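Local coordinates for protein ketol-acid reductoisomerase (NAD(+)) (uncultured archaeon GZfos26G2, PDB 4XDY) that converts (S)-2-acetolactate to (R)-2,3-dihydroxyisovalerate in branched-chain amino acid biosynthesis, by a magnesium-dependent methyl migration followed by an NADH-dependent reduction, at residues A[1-11]-A[174-185]. Sequence-based numbering, arbitrary orientation.
Sequences MEILHDEDVDD and KAMHWTKAGILE
Lys-174 reaches across to the 3-10 turn of residues 6-8, CG anti to the backbone N (chi1 -178°); it runs alongside Val-9, CB 3.7 Å from Val-9 CG1, and its extended chain brings NZ to two backbone carbonyls, each taking a hydrogen bond. Val-9 O, at 2.9 Å from NZ, is met nearly head-on; Asp-6 O is approached from above its carbonyl plane, while Val-9 N comes to that oxygen from the other face. An alanine in place of Lys-174 would take away the ammonium that joins the two carbonyls, probably leaving Val-9 O without this partner and Asp-6 O with the bond from Val-9 N alone among the two segments' direct donors.

The Asp-6 carboxylate is gripped at both oxygens: Thr-179 OG1 donates to OD1 at 2.6 Å, and Lys-180 NZ forms a salt bridge on the syn side of OD2 at 2.8 Å. Packing is close around the single antiparallel, hydrogen-bonded bridge of Leu-4 and Ile-183, and tight beside it, where Ile-3 CG2 lies 3.6 Å from Gly-182 CA and a CB on the glycine would clash with it.

Between Glu-2 and Glu-185 the contact is looser and runs through water: water 1 links Glu-2 O to Glu-185 N, and water 2 joins the two glutamate carboxylates, Glu-185 also pairing with Arg-166.

The N-terminal arm thus borders strand 183-185, which runs parallel to strand 153-157 in the Rossmann domain's sheet; Leu-4 rests on Leu-170 of helix 165-175, and Leu-184 meets Met-227 of the second subunit.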
ATOM      1  N   MET A   1       6.887  16.709 -18.486  1.00 46.15           N
ATOM      2  CA  MET A   1       8.107  17.287 -17.871  1.00 48.66           C
ATOM      3  C   MET A   1       9.211  16.213 -17.885  1.00 41.47           C
ATOM      4  O   MET A   1       8.917  15.021 -17.891  1.00 49.76           O
ATOM      5  CB  MET A   1       7.726  17.694 -16.482  1.00 46.50           C
ATOM      6  CG  MET A   1       8.802  18.203 -15.648  1.00 48.94           C
ATOM      7  SD  MET A   1       8.548  17.704 -13.936  1.00 49.08           S
ATOM      8  CE  MET A   1      10.064  18.522 -13.484  1.00 45.39           C
ATOM      9  N   GLU A   2      10.461  16.631 -17.967  1.00 35.70           N
ATOM     10  CA  GLU A   2      11.545  15.711 -18.219  1.00 35.40           C
ATOM     11  C   GLU A   2      11.744  14.976 -16.860  1.00 32.36           C
ATOM     12  O   GLU A   2      11.698  15.597 -15.769  1.00 28.75           O
ATOM     13  CB  GLU A   2      12.787  16.478 -18.639  1.00 41.36           C
ATOM     14  CG  GLU A   2      14.138  15.811 -18.382  1.00 49.68           C
ATOM     15  CD  GLU A   2      15.352  16.588 -18.993  1.00 58.52           C
ATOM     16  OE1 GLU A   2      16.066  15.969 -19.827  1.00 58.70           O
ATOM     17  OE2 GLU A   2      15.636  17.776 -18.614  1.00 44.15           O
ATOM     18  N   ILE A   3      11.921  13.676 -16.995  1.00 26.68           N
ATOM     19  CA  ILE A   3      12.442  12.807 -15.956  1.00 26.57           C
ATOM     20  C   ILE A   3      13.844  12.304 -16.290  1.00 26.72           C
ATOM     21  O   ILE A   3      14.057  11.668 -17.317  1.00 28.60           O
ATOM     22  CB  ILE A   3      11.515  11.597 -15.793  1.00 26.41           C
ATOM     23  CG1 ILE A   3      10.049  12.063 -15.676  1.00 28.20           C
ATOM     24  CG2 ILE A   3      12.026  10.687 -14.657  1.00 24.52           C
ATOM     25  CD1 ILE A   3       9.079  10.872 -15.630  1.00 34.89           C
ATOM     26  N   LEU A   4      14.791  12.548 -15.397  1.00 23.89           N
ATOM     27  CA  LEU A   4      16.183  12.121 -15.561  1.00 26.20           C
ATOM     28  C   LEU A   4      16.418  10.733 -14.998  1.00 30.14           C
ATOM     29  O   LEU A   4      15.934  10.387 -13.870  1.00 24.02           O
ATOM     30  CB  LEU A   4      17.083  13.157 -14.949  1.00 25.29           C
ATOM     31  CG  LEU A   4      16.897  14.596 -15.368  1.00 29.59           C
ATOM     32  CD1 LEU A   4      17.840  15.535 -14.623  1.00 33.01           C
ATOM     33  CD2 LEU A   4      17.128  14.766 -16.868  1.00 34.96           C
ATOM     34  N   HIS A   5      17.024   9.881 -15.826  1.00 24.52           N
ATOM     35  CA  HIS A   5      17.419   8.548 -15.428  1.00 24.51           C
ATOM     36  C   HIS A   5      18.965   8.399 -15.483  1.00 23.83           C
ATOM     37  O   HIS A   5      19.695   9.392 -15.578  1.00 24.11           O
ATOM     38  CB  HIS A   5      16.674   7.491 -16.283  1.00 26.12           C
ATOM     39  CG  HIS A   5      15.177   7.538 -16.194  1.00 27.77           C
ATOM     40  ND1 HIS A   5      14.400   8.277 -17.048  1.00 28.68           N
ATOM     41  CD2 HIS A   5      14.320   6.956 -15.317  1.00 28.95           C
ATOM     42  CE1 HIS A   5      13.127   8.127 -16.719  1.00 31.21           C
ATOM     43  NE2 HIS A   5      13.058   7.333 -15.666  1.00 28.83           N
ATOM     44  N   ASP A   6      19.427   7.164 -15.312  1.00 26.84           N
ATOM     45  CA  ASP A   6      20.852   6.866 -15.146  1.00 27.75           C
ATOM     46  C   ASP A   6      21.656   7.430 -16.306  1.00 33.48           C
ATOM     47  O   ASP A   6      22.672   8.111 -16.133  1.00 31.90           O
ATOM     48  CB  ASP A   6      21.054   5.356 -15.150  1.00 28.86           C
ATOM     49  CG  ASP A   6      20.952   4.725 -13.755  1.00 30.94           C
ATOM     50  OD1 ASP A   6      20.852   5.423 -12.698  1.00 31.07           O
ATOM     51  OD2 ASP A   6      20.991   3.478 -13.736  1.00 33.09           O
ATOM     52  N   GLU A   7      21.147   7.227 -17.511  1.00 31.26           N
ATOM     53  CA  GLU A   7      21.873   7.670 -18.731  1.00 36.44           C
ATOM     54  C   GLU A   7      21.886   9.182 -18.864  1.00 35.37           C
ATOM     55  O   GLU A   7      22.674   9.727 -19.642  1.00 35.08           O
ATOM     56  CB  GLU A   7      21.325   6.945 -19.993  1.00 35.08           C
ATOM     57  CG  GLU A   7      19.950   7.403 -20.433  1.00 42.87           C
ATOM     58  CD  GLU A   7      18.778   6.716 -19.688  1.00 58.67           C
ATOM     59  OE1 GLU A   7      18.959   5.966 -18.629  1.00 48.32           O
ATOM     60  OE2 GLU A   7      17.647   6.956 -20.180  1.00 59.72           O
ATOM     61  N   ASP A   8      21.086   9.918 -18.076  1.00 27.65           N
ATOM     62  CA  ASP A   8      21.064  11.361 -18.198  1.00 27.90           C
ATOM     63  C   ASP A   8      22.005  12.079 -17.256  1.00 28.09           C
ATOM     64  O   ASP A   8      22.065  13.276 -17.312  1.00 31.15           O
ATOM     65  CB  ASP A   8      19.653  11.912 -17.978  1.00 30.98           C
ATOM     66  CG  ASP A   8      18.649  11.239 -18.851  1.00 36.71           C
ATOM     67  OD1 ASP A   8      18.865  11.281 -20.082  1.00 32.77           O
ATOM     68  OD2 ASP A   8      17.697  10.611 -18.342  1.00 27.73           O
ATOM     69  N   VAL A   9      22.649  11.372 -16.334  1.00 29.17           N
ATOM     70  CA  VAL A   9      23.387  12.010 -15.231  1.00 29.10           C
ATOM     71  C   VAL A   9      24.780  11.409 -15.117  1.00 26.05           C
ATOM     72  O   VAL A   9      24.932  10.228 -15.158  1.00 32.42           O
ATOM     73  CB  VAL A   9      22.694  11.752 -13.821  1.00 28.55           C
ATOM     74  CG1 VAL A   9      23.575  12.273 -12.655  1.00 30.72           C
ATOM     75  CG2 VAL A   9      21.266  12.327 -13.833  1.00 30.89           C
ATOM     76  N   ASP A  10      25.751  12.249 -14.877  1.00 29.92           N
ATOM     77  CA  ASP A  10      27.130  11.781 -14.681  1.00 33.04           C
ATOM     78  C   ASP A  10      27.442  11.982 -13.212  1.00 29.13           C
ATOM     79  O   ASP A  10      27.381  13.136 -12.792  1.00 31.73           O
ATOM     80  CB  ASP A  10      28.007  12.759 -15.477  1.00 35.12           C
ATOM     81  CG  ASP A  10      29.510  12.461 -15.363  1.00 40.12           C
ATOM     82  OD1 ASP A  10      29.889  11.388 -14.823  1.00 39.04           O
ATOM     83  OD2 ASP A  10      30.264  13.340 -15.905  1.00 45.21           O
ATOM     84  N   ASP A  11      27.820  10.935 -12.491  1.00 27.79           N
ATOM     85  CA  ASP A  11      28.194  11.075 -11.070  1.00 29.70           C
ATOM     86  C   ASP A  11      29.662  11.198 -10.741  1.00 31.59           C
ATOM     87  O   ASP A  11      30.003  11.231  -9.586  1.00 29.79           O
ATOM     88  CB  ASP A  11      27.578   9.993 -10.228  1.00 34.50           C
ATOM     89  CG  ASP A  11      28.034   8.618 -10.635  1.00 46.10           C
ATOM     90  OD1 ASP A  11      29.167   8.496 -11.116  1.00 40.84           O
ATOM     91  OD2 ASP A  11      27.269   7.664 -10.439  1.00 49.77           O
ATOM     92  N   LYS A 174      22.233   9.982  -8.515  1.00 22.56           N
ATOM     93  CA  LYS A 174      22.637   8.837  -9.332  1.00 22.29           C
ATOM     94  C   LYS A 174      23.410   7.798  -8.500  1.00 21.75           C
ATOM     95  O   LYS A 174      23.177   6.596  -8.634  1.00 24.06           O
ATOM     96  CB  LYS A 174      23.507   9.312 -10.518  1.00 22.90           C
ATOM     97  CG  LYS A 174      23.872   8.075 -11.378  1.00 27.22           C
ATOM     98  CD  LYS A 174      24.619   8.345 -12.655  1.00 36.06           C
ATOM     99  CE  LYS A 174      24.776   6.987 -13.384  1.00 34.99           C
ATOM    100  NZ  LYS A 174      25.117   7.387 -14.750  1.00 37.02           N
ATOM    101  N   ALA A 175      24.347   8.276  -7.697  1.00 24.20           N
ATOM    102  CA  ALA A 175      25.122   7.410  -6.776  1.00 22.27           C
ATOM    103  C   ALA A 175      24.170   6.639  -5.783  1.00 25.35           C
ATOM    104  O   ALA A 175      24.415   5.486  -5.392  1.00 24.50           O
ATOM    105  CB  ALA A 175      26.115   8.212  -6.021  1.00 22.61           C
ATOM    106  N   MET A 176      23.063   7.300  -5.404  1.00 24.62           N
ATOM    107  CA  MET A 176      22.019   6.619  -4.561  1.00 22.84           C
ATOM    108  C   MET A 176      21.014   5.835  -5.341  1.00 23.08           C
ATOM    109  O   MET A 176      20.139   5.172  -4.756  1.00 24.70           O
ATOM    110  CB  MET A 176      21.341   7.635  -3.608  1.00 22.47           C
ATOM    111  CG  MET A 176      22.307   8.176  -2.595  1.00 23.28           C
ATOM    112  SD  MET A 176      21.677   9.282  -1.331  1.00 22.54           S
ATOM    113  CE  MET A 176      21.294  10.733  -2.311  1.00 22.49           C
ATOM    114  N   HIS A 177      21.171   5.808  -6.675  1.00 22.82           N
ATOM    115  CA  HIS A 177      20.349   4.997  -7.586  1.00 24.45           C
ATOM    116  C   HIS A 177      18.880   5.452  -7.723  1.00 22.70           C
ATOM    117  O   HIS A 177      18.010   4.707  -8.237  1.00 23.91           O
ATOM    118  CB  HIS A 177      20.412   3.515  -7.238  1.00 26.33           C
ATOM    119  CG  HIS A 177      21.791   2.896  -7.359  1.00 26.48           C
ATOM    120  ND1 HIS A 177      21.994   1.541  -7.239  1.00 28.57           N
ATOM    121  CD2 HIS A 177      23.014   3.439  -7.580  1.00 28.06           C
ATOM    122  CE1 HIS A 177      23.291   1.273  -7.383  1.00 29.42           C
ATOM    123  NE2 HIS A 177      23.937   2.406  -7.533  1.00 27.06           N
ATOM    124  N   TRP A 178      18.602   6.672  -7.293  1.00 23.14           N
ATOM    125  CA  TRP A 178      17.235   7.215  -7.394  1.00 19.98           C
ATOM    126  C   TRP A 178      16.894   7.453  -8.865  1.00 21.55           C
ATOM    127  O   TRP A 178      15.769   7.419  -9.258  1.00 21.93           O
ATOM    128  CB  TRP A 178      17.100   8.537  -6.657  1.00 18.96           C
ATOM    129  CG  TRP A 178      17.337   8.518  -5.147  1.00 18.94           C
ATOM    130  CD1 TRP A 178      17.643   7.443  -4.363  1.00 20.42           C
ATOM    131  CD2 TRP A 178      17.398   9.655  -4.301  1.00 19.13           C
ATOM    132  NE1 TRP A 178      17.908   7.835  -3.071  1.00 19.15           N
ATOM    133  CE2 TRP A 178      17.743   9.184  -2.990  1.00 21.11           C
ATOM    134  CE3 TRP A 178      17.218  11.010  -4.495  1.00 20.33           C
ATOM    135  CZ2 TRP A 178      17.922  10.055  -1.913  1.00 21.32           C
ATOM    136  CZ3 TRP A 178      17.384  11.854  -3.428  1.00 21.07           C
ATOM    137  CH2 TRP A 178      17.725  11.360  -2.161  1.00 22.24           C
ATOM    138  N   THR A 179      17.930   7.698  -9.675  1.00 23.57           N
ATOM    139  CA  THR A 179      17.756   7.841 -11.124  1.00 23.72           C
ATOM    140  C   THR A 179      17.210   6.608 -11.791  1.00 24.27           C
ATOM    141  O   THR A 179      16.631   6.716 -12.883  1.00 24.58           O
ATOM    142  CB  THR A 179      19.147   8.218 -11.776  1.00 25.98           C
ATOM    143  OG1 THR A 179      20.177   7.408 -11.206  1.00 23.88           O
ATOM    144  CG2 THR A 179      19.459   9.604 -11.526  1.00 26.53           C
ATOM    145  N   LYS A 180      17.314   5.430 -11.153  1.00 23.38           N
ATOM    146  CA  LYS A 180      16.690   4.266 -11.716  1.00 26.18           C
ATOM    147  C   LYS A 180      15.154   4.363 -11.754  1.00 23.46           C
ATOM    148  O   LYS A 180      14.467   3.818 -12.644  1.00 24.97           O
ATOM    149  CB  LYS A 180      17.180   2.998 -11.057  1.00 26.02           C
ATOM    150  CG  LYS A 180      18.686   2.806 -11.223  1.00 26.47           C
ATOM    151  CD  LYS A 180      19.092   1.479 -10.668  1.00 27.11           C
ATOM    152  CE  LYS A 180      20.584   1.372 -10.517  1.00 29.91           C
ATOM    153  NZ  LYS A 180      21.211   1.366 -11.857  1.00 29.53           N
ATOM    154  N   ALA A 181      14.587   5.056 -10.769  1.00 23.65           N
ATOM    155  CA  ALA A 181      13.156   5.331 -10.788  1.00 25.24           C
ATOM    156  C   ALA A 181      12.890   6.641 -11.527  1.00 23.01           C
ATOM    157  O   ALA A 181      11.921   6.746 -12.291  1.00 25.99           O
ATOM    158  CB  ALA A 181      12.637   5.435  -9.319  1.00 24.22           C
ATOM    159  N   GLY A 182      13.729   7.640 -11.262  1.00 25.63           N
ATOM    160  CA  GLY A 182      13.633   8.916 -11.939  1.00 27.13           C
ATOM    161  C   GLY A 182      13.707  10.097 -11.033  1.00 26.33           C
ATOM    162  O   GLY A 182      13.249  10.058  -9.872  1.00 22.20           O
ATOM    163  N   ILE A 183      14.295  11.151 -11.560  1.00 21.61           N
ATOM    164  CA  ILE A 183      14.518  12.430 -10.858  1.00 21.55           C
ATOM    165  C   ILE A 183      13.792  13.539 -11.622  1.00 24.01           C
ATOM    166  O   ILE A 183      13.787  13.638 -12.907  1.00 22.97           O
ATOM    167  CB  ILE A 183      16.053  12.745 -10.788  1.00 23.25           C
ATOM    168  CG1 ILE A 183      16.730  11.700  -9.937  1.00 27.85           C
ATOM    169  CG2 ILE A 183      16.407  14.158 -10.435  1.00 24.81           C
ATOM    170  CD1 ILE A 183      16.356  11.752  -8.503  1.00 28.57           C
ATOM    171  N   LEU A 184      13.126  14.380 -10.862  1.00 20.20           N
ATOM    172  CA  LEU A 184      12.521  15.615 -11.351  1.00 21.72           C
ATOM    173  C   LEU A 184      13.234  16.793 -10.770  1.00 24.42           C
ATOM    174  O   LEU A 184      13.470  16.872  -9.530  1.00 21.90           O
ATOM    175  CB  LEU A 184      11.044  15.716 -10.901  1.00 23.39           C
ATOM    176  CG  LEU A 184      10.214  14.496 -11.281  1.00 26.38           C
ATOM    177  CD1 LEU A 184       8.815  14.717 -10.701  1.00 25.07           C
ATOM    178  CD2 LEU A 184      10.181  14.319 -12.796  1.00 30.15           C
ATOM    179  N   GLU A 185      13.576  17.765 -11.637  1.00 21.13           N
ATOM    180  CA  GLU A 185      14.064  19.036 -11.144  1.00 21.53           C
ATOM    181  C   GLU A 185      13.004  19.983 -10.788  1.00 22.07           C
ATOM    182  O   GLU A 185      11.940  20.046 -11.486  1.00 25.00           O
ATOM    183  CB  GLU A 185      14.981  19.672 -12.201  1.00 25.64           C
ATOM    184  CG  GLU A 185      16.163  18.791 -12.536  1.00 24.30           C
ATOM    185  CD  GLU A 185      17.245  19.557 -13.318  1.00 31.35           C
ATOM    186  OE1 GLU A 185      18.040  20.319 -12.713  1.00 29.95           O
ATOM    187  OE2 GLU A 185      17.232  19.417 -14.543  1.00 31.38           O
TER
HETATM  188  O   HOH W   1      13.322  17.314 -14.498  1.00 27.63           O
HETATM  189  O   HOH W   2      15.259  18.412 -15.953  1.00 30.67           O
HETATM  190  O   HOH W   3      10.554   6.767 -14.583  1.00 23.54           O
HETATM  191  O   HOH W   4      22.176   4.739 -10.535  1.00 28.04           O
HETATM  192  O   HOH W   5      18.045   4.480 -15.157  1.00 35.00           O
HETATM  193  O   HOH W   6      27.691   8.178 -13.642  1.00 45.30           O